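Local atomic coordinates of lantibiotic dehydratase (Microbispora corallina, PDB entry 5EHK), a protein that probably dehydrates serine and threonine residues of the precursor peptide of the lantibiotic NAI-107 in a tRNA-dependent reaction, by way of glutamyl esters. Residues Q354-V359 and T364-D369. Sequence-based numbering, arbitrary orientation.
Sequences QSTRRV and TPLHVD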
ATOM      1  N   GLN A 354     -18.805  46.007  22.281  1.00 59.95           N
ATOM      2  CA  GLN A 354     -17.869  46.586  23.246  1.00 62.20           C
ATOM      3  C   GLN A 354     -18.173  46.065  24.660  1.00 56.01           C
ATOM      4  O   GLN A 354     -17.287  46.010  25.510  1.00 56.50           O
ATOM      5  CB  GLN A 354     -17.826  48.129  23.179  1.00 58.01           C
ATOM      6  CG  GLN A 354     -18.677  48.868  24.221  1.00 64.38           C
ATOM      7  CD  GLN A 354     -20.170  48.631  24.049  1.00 73.17           C
ATOM      8  OE1 GLN A 354     -20.606  48.127  23.017  1.00 67.50           O
ATOM      9  NE2 GLN A 354     -20.958  48.979  25.071  1.00 72.20           N
ATOM     10  N   SER A 355     -19.424  45.679  24.901  1.00 56.05           N
ATOM     11  CA  SER A 355     -19.813  45.065  26.173  1.00 58.96           C
ATOM     12  C   SER A 355     -19.006  43.783  26.418  1.00 55.64           C
ATOM     13  O   SER A 355     -18.385  43.609  27.467  1.00 52.98           O
ATOM     14  CB  SER A 355     -21.323  44.786  26.197  1.00 55.66           C
ATOM     15  OG  SER A 355     -21.735  44.255  27.443  1.00 58.84           O
ATOM     16  N   THR A 356     -19.028  42.892  25.433  1.00 52.27           N
ATOM     17  CA  THR A 356     -18.194  41.704  25.439  1.00 50.75           C
ATOM     18  C   THR A 356     -16.710  42.052  25.505  1.00 47.69           C
ATOM     19  O   THR A 356     -15.922  41.300  26.064  1.00 55.51           O
ATOM     20  CB  THR A 356     -18.445  40.813  24.184  1.00 55.41           C
ATOM     21  OG1 THR A 356     -17.920  41.453  23.008  1.00 44.54           O
ATOM     22  CG2 THR A 356     -19.937  40.529  23.998  1.00 47.51           C
ATOM     23  N   ARG A 357     -16.331  43.177  24.910  1.00 50.41           N
ATOM     24  CA  ARG A 357     -14.936  43.625  24.912  1.00 56.12           C
ATOM     25  C   ARG A 357     -14.481  44.046  26.304  1.00 51.13           C
ATOM     26  O   ARG A 357     -13.279  44.040  26.608  1.00 49.90           O
ATOM     27  CB  ARG A 357     -14.718  44.781  23.924  1.00 58.78           C
ATOM     28  CG  ARG A 357     -14.838  44.394  22.463  1.00 59.07           C
ATOM     29  CD  ARG A 357     -14.428  45.533  21.545  1.00 62.64           C
ATOM     30  NE  ARG A 357     -13.030  45.913  21.738  1.00 72.43           N
ATOM     31  CZ  ARG A 357     -11.993  45.295  21.171  1.00 76.18           C
ATOM     32  NH1 ARG A 357     -12.188  44.261  20.357  1.00 73.63           N
ATOM     33  NH2 ARG A 357     -10.755  45.711  21.412  1.00 69.53           N
ATOM     34  N   ARG A 358     -15.442  44.449  27.134  1.00 44.77           N
ATOM     35  CA  ARG A 358     -15.142  44.814  28.513  1.00 52.26           C
ATOM     36  C   ARG A 358     -14.698  43.571  29.271  1.00 57.44           C
ATOM     37  O   ARG A 358     -13.668  43.569  29.951  1.00 55.11           O
ATOM     38  CB  ARG A 358     -16.351  45.474  29.184  1.00 52.52           C
ATOM     39  CG  ARG A 358     -16.188  46.989  29.359  1.00 50.50           C
ATOM     40  CD  ARG A 358     -17.475  47.647  29.816  1.00 48.70           C
ATOM     41  NE  ARG A 358     -18.430  47.829  28.728  1.00 51.22           N
ATOM     42  CZ  ARG A 358     -19.747  47.686  28.860  1.00 57.68           C
ATOM     43  NH1 ARG A 358     -20.262  47.351  30.039  1.00 47.03           N
ATOM     44  NH2 ARG A 358     -20.546  47.869  27.810  1.00 55.30           N
ATOM     45  N   VAL A 359     -15.484  42.512  29.117  1.00 60.76           N
ATOM     46  CA  VAL A 359     -15.163  41.208  29.666  1.00 53.98           C
ATOM     47  C   VAL A 359     -13.818  40.744  29.156  1.00 48.78           C
ATOM     48  O   VAL A 359     -12.955  40.356  29.936  1.00 56.13           O
ATOM     49  CB  VAL A 359     -16.208  40.182  29.221  1.00 55.38           C
ATOM     50  CG1 VAL A 359     -15.724  38.761  29.485  1.00 53.36           C
ATOM     51  CG2 VAL A 359     -17.535  40.457  29.908  1.00 56.64           C
ATOM     52  N   THR A 364     -13.946  37.690  17.426  1.00 52.85           N
ATOM     53  CA  THR A 364     -15.261  37.176  17.068  1.00 43.38           C
ATOM     54  C   THR A 364     -15.941  36.557  18.273  1.00 42.04           C
ATOM     55  O   THR A 364     -15.946  35.345  18.413  1.00 44.42           O
ATOM     56  CB  THR A 364     -15.145  36.081  16.006  1.00 37.68           C
ATOM     57  OG1 THR A 364     -14.012  35.267  16.312  1.00 48.42           O
ATOM     58  CG2 THR A 364     -14.966  36.672  14.624  1.00 30.23           C
ATOM     59  N   PRO A 365     -16.515  37.388  19.152  1.00 46.88           N
ATOM     60  CA  PRO A 365     -17.107  36.943  20.417  1.00 37.70           C
ATOM     61  C   PRO A 365     -18.588  36.605  20.269  1.00 37.51           C
ATOM     62  O   PRO A 365     -19.241  36.280  21.268  1.00 37.46           O
ATOM     63  CB  PRO A 365     -16.972  38.176  21.293  1.00 37.35           C
ATOM     64  CG  PRO A 365     -17.190  39.286  20.329  1.00 38.61           C
ATOM     65  CD  PRO A 365     -16.534  38.857  19.039  1.00 40.83           C
ATOM     66  N   LEU A 366     -19.127  36.698  19.056  1.00 35.03           N
ATOM     67  CA  LEU A 366     -20.541  36.375  18.864  1.00 35.42           C
ATOM     68  C   LEU A 366     -20.774  35.295  17.816  1.00 30.06           C
ATOM     69  O   LEU A 366     -20.041  35.169  16.836  1.00 29.76           O
ATOM     70  CB  LEU A 366     -21.358  37.619  18.466  1.00 40.06           C
ATOM     71  CG  LEU A 366     -21.385  38.899  19.288  1.00 31.22           C
ATOM     72  CD1 LEU A 366     -22.258  39.888  18.556  1.00 42.55           C
ATOM     73  CD2 LEU A 366     -21.930  38.651  20.669  1.00 27.62           C
ATOM     74  N   HIS A 367     -21.825  34.527  18.039  1.00 29.28           N
ATOM     75  CA  HIS A 367     -22.313  33.586  17.050  1.00 33.05           C
ATOM     76  C   HIS A 367     -23.788  33.874  16.798  1.00 32.82           C
ATOM     77  O   HIS A 367     -24.591  33.944  17.737  1.00 32.36           O
ATOM     78  CB  HIS A 367     -22.094  32.129  17.490  1.00 29.70           C
ATOM     79  CG  HIS A 367     -22.628  31.129  16.511  1.00 30.46           C
ATOM     80  ND1 HIS A 367     -21.928  30.742  15.386  1.00 23.99           N
ATOM     81  CD2 HIS A 367     -23.804  30.456  16.474  1.00 33.14           C
ATOM     82  CE1 HIS A 367     -22.650  29.868  14.705  1.00 31.63           C
ATOM     83  NE2 HIS A 367     -23.793  29.675  15.344  1.00 27.21           N
ATOM     84  N   VAL A 368     -24.135  34.101  15.538  1.00 32.98           N
ATOM     85  CA  VAL A 368     -25.498  34.508  15.202  1.00 34.13           C
ATOM     86  C   VAL A 368     -26.167  33.497  14.307  1.00 29.43           C
ATOM     87  O   VAL A 368     -25.619  33.114  13.290  1.00 35.29           O
ATOM     88  CB  VAL A 368     -25.543  35.900  14.508  1.00 38.14           C
ATOM     89  CG1 VAL A 368     -26.938  36.188  13.957  1.00 36.23           C
ATOM     90  CG2 VAL A 368     -25.086  37.002  15.471  1.00 29.96           C
ATOM     91  N   ASP A 369     -27.348  33.051  14.704  1.00 31.97           N
ATOM     92  CA  ASP A 369     -28.173  32.241  13.823  1.00 33.20           C
ATOM     93  C   ASP A 369     -29.393  33.073  13.433  1.00 37.89           C
ATOM     94  O   ASP A 369     -29.938  33.824  14.255  1.00 39.89           O
ATOM     95  CB  ASP A 369     -28.646  30.953  14.505  1.00 37.54           C
ATOM     96  CG  ASP A 369     -27.499  30.113  15.091  1.00 38.23           C
ATOM     97  OD1 ASP A 369     -26.335  30.219  14.612  1.00 32.37           O
ATOM     98  OD2 ASP A 369     -27.797  29.321  16.030  1.00 32.22           O
TER
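Thr356 of helix 346-359 and Pro365, just ahead of strand 366-379, meet side chain to side chain and illustrate how the last turns of a helix can meet the start of the next strand through a few side-chain atoms. The two side chains run about perpendicular to each other, with Thr356 OG1 lying 3.5 Å from Pro365 CG and the threonine CB 4.2 Å from Pro365 CB. A chi1 of 71° leaves the Thr356 hydroxyl flanked by the residue's own N and C, where OG1 is also hydrogen-bonded to the carbonyl oxygen of Ile353, one turn back. The hydroxyl thus has a polar partner within its own helix while it presents itself to the carbons of the proline ring. Its methyl approaches the first residue of the strand more loosely, Thr356 CG2 standing 4.3 Å from Leu366 CD2. Leu366 also packs on Leu349, Leu352 and Ile353 of the same helix, and Val330 of helix 318-339 touches Thr356. His367 pairs through its backbone with Arg171 of the antiparallel strand 167-172, and Pro365 with Asp173 just beyond it. The result is a short helix-to-strand connection in the lantibiotic dehydratase N-terminal region, the helix end packing on the residues that begin the following strand.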